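Local coordinates for glycoside hydrolase family 5 (Aspergillus oryzae, PDB 6LA0), which hydrolyses rutinosides as a secreted family 5 glycosidase and may also release glucose from the non-reducing ends of 1,3-beta-glucans, at residues R75-L80 with D119-K124; V83-L88 with Y125-I130. All blocks are in the same frame, centred on the assembly; numbering follows the deposited sequence.

Contact 1: residues R75-L80 with D119-K124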
ATOM      1  N   ARG A  75      -7.366   5.729  18.650  1.00 27.11           N
ATOM      2  CA  ARG A  75      -8.774   5.332  18.683  1.00 30.56           C
ATOM      3  C   ARG A  75      -9.163   4.578  17.416  1.00 24.71           C
ATOM      4  O   ARG A  75      -9.948   3.619  17.466  1.00 24.34           O
ATOM      5  CB  ARG A  75      -9.689   6.551  18.875  1.00 31.62           C
ATOM      6  CG  ARG A  75      -9.396   7.405  20.107  1.00 38.24           C
ATOM      7  CD  ARG A  75      -9.898   6.762  21.420  1.00 40.53           C
ATOM      8  NE  ARG A  75      -9.019   5.702  21.932  1.00 38.42           N
ATOM      9  CZ  ARG A  75      -7.754   5.860  22.330  1.00 39.36           C
ATOM     10  NH1 ARG A  75      -7.159   7.054  22.307  1.00 44.32           N
ATOM     11  NH2 ARG A  75      -7.076   4.807  22.767  1.00 37.06           N
ATOM     12  N   ASP A  76      -8.640   5.006  16.267  1.00 25.74           N
ATOM     13  CA  ASP A  76      -8.853   4.238  15.041  1.00 25.98           C
ATOM     14  C   ASP A  76      -8.259   2.835  15.151  1.00 24.39           C
ATOM     15  O   ASP A  76      -8.825   1.866  14.620  1.00 19.86           O
ATOM     16  CB  ASP A  76      -8.266   4.985  13.843  1.00 23.92           C
ATOM     17  CG  ASP A  76      -8.859   6.374  13.677  1.00 23.81           C
ATOM     18  OD1 ASP A  76     -10.102   6.478  13.659  1.00 27.55           O
ATOM     19  OD2 ASP A  76      -8.094   7.359  13.557  1.00 22.11           O
ATOM     20  N   ILE A  77      -7.116   2.703  15.830  1.00 23.60           N
ATOM     21  CA  ILE A  77      -6.520   1.381  15.996  1.00 25.48           C
ATOM     22  C   ILE A  77      -7.404   0.511  16.884  1.00 23.66           C
ATOM     23  O   ILE A  77      -7.621  -0.674  16.600  1.00 21.48           O
ATOM     24  CB  ILE A  77      -5.081   1.487  16.547  1.00 21.12           C
ATOM     25  CG1 ILE A  77      -4.224   2.403  15.669  1.00 18.60           C
ATOM     26  CG2 ILE A  77      -4.466   0.094  16.661  1.00 21.46           C
ATOM     27  CD1 ILE A  77      -4.066   1.942  14.236  1.00 23.47           C
ATOM     28  N   ASP A  78      -7.935   1.086  17.970  1.00 24.07           N
ATOM     29  CA  ASP A  78      -8.875   0.348  18.810  1.00 25.82           C
ATOM     30  C   ASP A  78     -10.046  -0.193  17.999  1.00 22.24           C
ATOM     31  O   ASP A  78     -10.450  -1.352  18.164  1.00 26.10           O
ATOM     32  CB  ASP A  78      -9.413   1.239  19.925  1.00 23.02           C
ATOM     33  CG  ASP A  78      -8.338   1.756  20.852  1.00 27.30           C
ATOM     34  OD1 ASP A  78      -7.253   1.142  20.967  1.00 26.86           O
ATOM     35  OD2 ASP A  78      -8.611   2.783  21.498  1.00 27.47           O
ATOM     36  N   LYS A  79     -10.628   0.643  17.133  1.00 23.45           N
ATOM     37  CA  LYS A  79     -11.756   0.173  16.333  1.00 23.25           C
ATOM     38  C   LYS A  79     -11.345  -0.955  15.391  1.00 21.29           C
ATOM     39  O   LYS A  79     -12.119  -1.895  15.173  1.00 22.33           O
ATOM     40  CB  LYS A  79     -12.371   1.327  15.547  1.00 22.41           C
ATOM     41  CG  LYS A  79     -13.639   0.934  14.835  1.00 22.32           C
ATOM     42  CD  LYS A  79     -14.283   2.137  14.178  1.00 26.39           C
ATOM     43  CE  LYS A  79     -15.187   2.890  15.142  1.00 23.48           C
ATOM     44  NZ  LYS A  79     -15.947   3.923  14.401  1.00 26.15           N
ATOM     45  N   LEU A  80     -10.145  -0.882  14.807  1.00 21.30           N
ATOM     46  CA  LEU A  80      -9.679  -1.980  13.954  1.00 21.75           C
ATOM     47  C   LEU A  80      -9.510  -3.269  14.749  1.00 21.53           C
ATOM     48  O   LEU A  80      -9.940  -4.342  14.305  1.00 21.81           O
ATOM     49  CB  LEU A  80      -8.360  -1.603  13.269  1.00 24.03           C
ATOM     50  CG  LEU A  80      -8.478  -0.469  12.245  1.00 24.80           C
ATOM     51  CD1 LEU A  80      -7.111   0.141  11.905  1.00 18.69           C
ATOM     52  CD2 LEU A  80      -9.196  -0.976  10.987  1.00 20.92           C
ATOM     53  N   ASP A 119       3.866   1.209  17.509  1.00 21.68           N
ATOM     54  CA  ASP A 119       4.152   0.681  18.841  1.00 23.12           C
ATOM     55  C   ASP A 119       2.868   0.288  19.557  1.00 24.02           C
ATOM     56  O   ASP A 119       2.812  -0.750  20.228  1.00 23.62           O
ATOM     57  CB  ASP A 119       4.920   1.718  19.669  1.00 23.33           C
ATOM     58  CG  ASP A 119       6.395   1.791  19.313  1.00 27.83           C
ATOM     59  OD1 ASP A 119       6.848   1.035  18.426  1.00 27.88           O
ATOM     60  OD2 ASP A 119       7.108   2.612  19.938  1.00 25.11           O
ATOM     61  N   TYR A 120       1.816   1.097  19.393  1.00 23.71           N
ATOM     62  CA  TYR A 120       0.537   0.861  20.061  1.00 21.31           C
ATOM     63  C   TYR A 120      -0.156  -0.379  19.497  1.00 22.89           C
ATOM     64  O   TYR A 120      -0.622  -1.240  20.254  1.00 21.23           O
ATOM     65  CB  TYR A 120      -0.345   2.102  19.906  1.00 23.91           C
ATOM     66  CG  TYR A 120      -1.666   2.064  20.637  1.00 23.22           C
ATOM     67  CD1 TYR A 120      -1.729   2.187  22.015  1.00 26.50           C
ATOM     68  CD2 TYR A 120      -2.860   1.922  19.935  1.00 26.91           C
ATOM     69  CE1 TYR A 120      -2.955   2.168  22.683  1.00 27.99           C
ATOM     70  CE2 TYR A 120      -4.085   1.904  20.590  1.00 27.13           C
ATOM     71  CZ  TYR A 120      -4.123   2.028  21.964  1.00 27.78           C
ATOM     72  OH  TYR A 120      -5.338   2.004  22.608  1.00 24.72           O
ATOM     73  N   ALA A 121      -0.231  -0.481  18.167  1.00 19.09           N
ATOM     74  CA  ALA A 121      -0.856  -1.645  17.546  1.00 20.32           C
ATOM     75  C   ALA A 121      -0.105  -2.918  17.897  1.00 21.82           C
ATOM     76  O   ALA A 121      -0.713  -3.982  18.061  1.00 24.63           O
ATOM     77  CB  ALA A 121      -0.914  -1.467  16.028  1.00 17.69           C
ATOM     78  N   ILE A 122       1.227  -2.828  17.990  1.00 20.57           N
ATOM     79  CA  ILE A 122       2.051  -3.982  18.350  1.00 21.35           C
ATOM     80  C   ILE A 122       1.865  -4.330  19.821  1.00 23.84           C
ATOM     81  O   ILE A 122       1.558  -5.475  20.177  1.00 22.47           O
ATOM     82  CB  ILE A 122       3.535  -3.702  18.039  1.00 24.79           C
ATOM     83  CG1 ILE A 122       3.807  -3.738  16.530  1.00 25.96           C
ATOM     84  CG2 ILE A 122       4.423  -4.700  18.783  1.00 20.96           C
ATOM     85  CD1 ILE A 122       5.045  -2.963  16.120  1.00 20.95           C
ATOM     86  N   THR A 123       2.062  -3.337  20.696  1.00 23.38           N
ATOM     87  CA  THR A 123       2.104  -3.579  22.135  1.00 26.59           C
ATOM     88  C   THR A 123       0.751  -4.019  22.663  1.00 24.94           C
ATOM     89  O   THR A 123       0.655  -4.972  23.445  1.00 29.38           O
ATOM     90  CB  THR A 123       2.558  -2.318  22.871  1.00 25.41           C
ATOM     91  OG1 THR A 123       3.918  -2.032  22.523  1.00 27.63           O
ATOM     92  CG2 THR A 123       2.457  -2.518  24.373  1.00 28.13           C
ATOM     93  N   LYS A 124      -0.315  -3.336  22.248  1.00 25.41           N
ATOM     94  CA  LYS A 124      -1.621  -3.614  22.826  1.00 27.34           C
ATOM     95  C   LYS A 124      -2.308  -4.803  22.162  1.00 27.22           C
ATOM     96  O   LYS A 124      -2.981  -5.579  22.844  1.00 28.92           O
ATOM     97  CB  LYS A 124      -2.506  -2.376  22.738  1.00 27.87           C
ATOM     98  CG  LYS A 124      -3.840  -2.602  23.395  1.00 32.83           C
ATOM     99  CD  LYS A 124      -4.376  -1.341  24.017  1.00 30.75           C
ATOM    100  CE  LYS A 124      -5.717  -1.629  24.664  1.00 33.58           C
ATOM    101  NZ  LYS A 124      -6.678  -0.541  24.368  1.00 35.68           N
TER
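Tyr-120 and Asp-78 tie together two neighbouring helices on the outer wall of a TIM barrel, 74-81 and 110-125. The phenol OH of Tyr-120 donates to Asp-78 OD1 at 2.7 Å, using the syn lone pair of that oxygen. The carboxylate sits at the ring edge, with the two planes 54° apart. The same OD1 has a second phenol partner, Tyr-125.

The other oxygen belongs to Arg-75, one helical turn back. Arg-75 grips Asp-78 OD2 side-on with NE (3.0 Å) and NH2 (2.8 Å), and the oxygen lies somewhat out of the guanidinium plane. Bends at chi2 and chi3 fold the arginine back over its own helix and put NH2 3.3 Å from Tyr-120 OH, at an angle too poor for a hydrogen bond. Held at both oxygens, the carboxylate has little freedom to rotate. Lys-124 completes the salt-bridge network from the second helix: its NZ makes a long bridge of 3.8 Å to Asp-78 OD1 and a weak hydrogen bond to Tyr-120 OH. The surrounding positive charges would probably help keep Asp-78 ionised.

Beneath this polar layer, nearer the sheet, the contact turns apolar. Tyr-120 has CG anti to the backbone N (chi1 -175°), which carries the ring across the gap to Ile-77. The two side chains run antiparallel alongside one another, and Ile-77 CB lies near the ring plane, 4.1 Å from Tyr-120 CD2. The axes of the short helical segments stay 10.3 Å apart and cross at -41°. Ile-77 and Ala-121 both bear on Leu-88 of strand 87-92, and they meet each other through Ile-77 CG2 and Ala-121 CB at 3.9 Å.

Contact 2: residues V83-L88 with Y125-I130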
ATOM      1  N   VAL A  83     -12.553  -5.749  15.738  1.00 23.78           N
ATOM      2  CA  VAL A  83     -13.041  -6.783  14.831  1.00 24.36           C
ATOM      3  C   VAL A  83     -11.935  -7.755  14.434  1.00 25.61           C
ATOM      4  O   VAL A  83     -12.156  -8.638  13.589  1.00 25.14           O
ATOM      5  CB  VAL A  83     -13.716  -6.179  13.582  1.00 23.83           C
ATOM      6  CG1 VAL A  83     -15.076  -5.580  13.951  1.00 25.23           C
ATOM      7  CG2 VAL A  83     -12.817  -5.159  12.922  1.00 21.21           C
ATOM      8  N   GLY A  84     -10.754  -7.630  15.027  1.00 23.66           N
ATOM      9  CA  GLY A  84      -9.710  -8.624  14.847  1.00 21.97           C
ATOM     10  C   GLY A  84      -8.717  -8.332  13.749  1.00 24.54           C
ATOM     11  O   GLY A  84      -8.081  -9.269  13.247  1.00 22.82           O
ATOM     12  N   VAL A  85      -8.558  -7.067  13.353  1.00 21.16           N
ATOM     13  CA  VAL A  85      -7.508  -6.726  12.396  1.00 22.55           C
ATOM     14  C   VAL A  85      -6.157  -7.152  12.955  1.00 23.77           C
ATOM     15  O   VAL A  85      -5.817  -6.850  14.109  1.00 21.70           O
ATOM     16  CB  VAL A  85      -7.537  -5.225  12.075  1.00 25.13           C
ATOM     17  CG1 VAL A  85      -6.215  -4.782  11.454  1.00 19.31           C
ATOM     18  CG2 VAL A  85      -8.697  -4.923  11.145  1.00 20.00           C
ATOM     19  N   GLY A  86      -5.379  -7.868  12.134  1.00 22.70           N
ATOM     20  CA  GLY A  86      -4.097  -8.370  12.577  1.00 22.79           C
ATOM     21  C   GLY A  86      -2.887  -7.834  11.832  1.00 20.99           C
ATOM     22  O   GLY A  86      -1.760  -8.213  12.156  1.00 22.16           O
ATOM     23  N   VAL A  87      -3.095  -6.966  10.841  1.00 21.48           N
ATOM     24  CA  VAL A  87      -1.996  -6.421  10.047  1.00 22.25           C
ATOM     25  C   VAL A  87      -2.372  -5.023   9.564  1.00 18.51           C
ATOM     26  O   VAL A  87      -3.513  -4.766   9.167  1.00 16.74           O
ATOM     27  CB  VAL A  87      -1.626  -7.355   8.869  1.00 21.43           C
ATOM     28  CG1 VAL A  87      -2.820  -7.566   7.953  1.00 17.37           C
ATOM     29  CG2 VAL A  87      -0.470  -6.769   8.073  1.00 19.98           C
ATOM     30  N   LEU A  88      -1.404  -4.112   9.625  1.00 19.76           N
ATOM     31  CA  LEU A  88      -1.549  -2.751   9.118  1.00 17.17           C
ATOM     32  C   LEU A  88      -0.500  -2.531   8.038  1.00 18.49           C
ATOM     33  O   LEU A  88       0.697  -2.708   8.291  1.00 19.83           O
ATOM     34  CB  LEU A  88      -1.387  -1.710  10.233  1.00 18.17           C
ATOM     35  CG  LEU A  88      -2.360  -1.754  11.417  1.00 18.36           C
ATOM     36  CD1 LEU A  88      -1.919  -0.784  12.498  1.00 22.68           C
ATOM     37  CD2 LEU A  88      -3.794  -1.465  10.968  1.00 17.46           C
ATOM     38  N   TYR A 125      -2.144  -4.972  20.845  1.00 25.26           N
ATOM     39  CA  TYR A 125      -2.962  -5.918  20.089  1.00 25.24           C
ATOM     40  C   TYR A 125      -2.177  -6.982  19.333  1.00 25.47           C
ATOM     41  O   TYR A 125      -2.795  -7.904  18.778  1.00 23.89           O
ATOM     42  CB  TYR A 125      -3.859  -5.163  19.095  1.00 23.56           C
ATOM     43  CG  TYR A 125      -4.782  -4.185  19.782  1.00 28.87           C
ATOM     44  CD1 TYR A 125      -5.754  -4.631  20.666  1.00 26.31           C
ATOM     45  CD2 TYR A 125      -4.663  -2.809  19.573  1.00 26.41           C
ATOM     46  CE1 TYR A 125      -6.592  -3.742  21.309  1.00 29.47           C
ATOM     47  CE2 TYR A 125      -5.502  -1.918  20.205  1.00 26.17           C
ATOM     48  CZ  TYR A 125      -6.463  -2.389  21.074  1.00 25.17           C
ATOM     49  OH  TYR A 125      -7.299  -1.494  21.713  1.00 30.44           O
ATOM     50  N   GLY A 126      -0.851  -6.883  19.278  1.00 24.07           N
ATOM     51  CA  GLY A 126      -0.054  -7.873  18.578  1.00 25.63           C
ATOM     52  C   GLY A 126      -0.102  -7.810  17.068  1.00 24.04           C
ATOM     53  O   GLY A 126       0.131  -8.829  16.416  1.00 21.74           O
ATOM     54  N   MET A 127      -0.390  -6.650  16.484  1.00 21.16           N
ATOM     55  CA  MET A 127      -0.491  -6.580  15.033  1.00 19.51           C
ATOM     56  C   MET A 127       0.883  -6.632  14.376  1.00 22.88           C
ATOM     57  O   MET A 127       1.907  -6.300  14.987  1.00 22.74           O
ATOM     58  CB  MET A 127      -1.216  -5.304  14.599  1.00 17.16           C
ATOM     59  CG  MET A 127      -2.625  -5.134  15.185  1.00 22.26           C
ATOM     60  SD  MET A 127      -3.524  -3.785  14.408  1.00 22.58           S
ATOM     61  CE  MET A 127      -4.918  -3.630  15.524  1.00 22.95           C
ATOM     62  N   HIS A 128       0.892  -7.064  13.113  1.00 22.37           N
ATOM     63  CA  HIS A 128       2.072  -6.998  12.260  1.00 19.46           C
ATOM     64  C   HIS A 128       2.006  -5.731  11.419  1.00 19.80           C
ATOM     65  O   HIS A 128       0.920  -5.303  11.023  1.00 17.79           O
ATOM     66  CB  HIS A 128       2.145  -8.226  11.346  1.00 20.43           C
ATOM     67  CG  HIS A 128       3.458  -8.388  10.640  1.00 20.56           C
ATOM     68  ND1 HIS A 128       4.564  -8.945  11.245  1.00 19.49           N
ATOM     69  CD2 HIS A 128       3.830  -8.096   9.370  1.00 19.35           C
ATOM     70  CE1 HIS A 128       5.567  -8.976  10.383  1.00 17.01           C
ATOM     71  NE2 HIS A 128       5.152  -8.462   9.238  1.00 16.23           N
ATOM     72  N   ILE A 129       3.170  -5.131  11.144  1.00 16.35           N
ATOM     73  CA  ILE A 129       3.256  -3.855  10.428  1.00 18.65           C
ATOM     74  C   ILE A 129       4.042  -4.051   9.134  1.00 16.54           C
ATOM     75  O   ILE A 129       5.197  -4.490   9.165  1.00 18.88           O
ATOM     76  CB  ILE A 129       3.922  -2.757  11.280  1.00 20.46           C
ATOM     77  CG1 ILE A 129       3.248  -2.612  12.654  1.00 17.14           C
ATOM     78  CG2 ILE A 129       3.914  -1.431  10.516  1.00 17.00           C
ATOM     79  CD1 ILE A 129       1.825  -2.098  12.593  1.00 17.42           C
ATOM     80  N   ILE A 130       3.425  -3.683   8.006  1.00 20.06           N
ATOM     81  CA  ILE A 130       4.087  -3.576   6.708  1.00 19.13           C
ATOM     82  C   ILE A 130       4.438  -2.101   6.508  1.00 18.46           C
ATOM     83  O   ILE A 130       3.547  -1.250   6.380  1.00 15.52           O
ATOM     84  CB  ILE A 130       3.194  -4.095   5.565  1.00 19.73           C
ATOM     85  CG1 ILE A 130       2.989  -5.612   5.645  1.00 19.23           C
ATOM     86  CG2 ILE A 130       3.798  -3.774   4.196  1.00 18.76           C
ATOM     87  CD1 ILE A 130       1.795  -6.107   4.827  1.00 18.08           C
TER
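His-128 faces Val-87 with its backbone and CB rather than with its imidazole: CG is anti to the backbone N (chi1 -168°), and the side chains come closest at His-128 CB and Val-87 CG2, 4.4 Å apart. The ring finds its partners elsewhere. Phe-17 meets it with the ring planes at about 50°, and NE2 is hydrogen-bonded to Thr-185 OG1 on the next strand.

The flat groups that join the segments are peptides, paired as neighbouring parallel strands of the TIM barrel. His-128 N binds Gly-86 O at 3.0 Å, Leu-88 N binds His-128 O at 3.0 Å, and Ile-130 N closes on Leu-88 O at 2.9 Å. Short CA-H...O contacts, such as Val-87 CA to His-128 O, fill in between.

Side chains alternate across the sheet. Val-87 and His-128 share one face, where Val-87 CG2 also touches Ile-130 CD1. Leu-88 and Ile-129 point to the other, lying side by side with their CD1 atoms 4.0 Å apart, under the helices 74-81 and 110-125. Met-127 finishes this layer: its chain, extended beyond CG, runs back toward the first segment, setting SD 3.8 Å from Leu-88 CG and CE 3.6 Å from Val-85 O.

Both segments leave a helix through a glycine of positive phi. Gly-84 is the C-prime residue of a Schellman motif ending helix 74-81, and Gly-126 follows helix 110-125. The three main-chain bonds set the parallel register and satisfy buried backbone polar groups within the sheet, while apolar side chains pack on both faces, with Met-127, Leu-88 and Ile-129 on the helix side.

In the fold
Contacts 1 and 2 are two layers of one (beta/alpha) arrangement, their centres 8 Å apart. Helix 74-81 leads into strand 87-92, and helix 110-125 is the crossover from that strand to strand 128-133, so helices and strands pair in the same order. The layers are pinned by probable hydrogen bonds from Met-127 N to Ala-121 O, 3.1 Å, and between Tyr-125 OH, at the helix-strand turn, and Asp-78 OD1, 2.7 Å. Ala-121 CB also packs on Leu-88 CD1 at 3.7 Å. Both contacts gather where the two strands begin; in family 5 barrels the active site lies at the opposite, C-terminal ends of the strands.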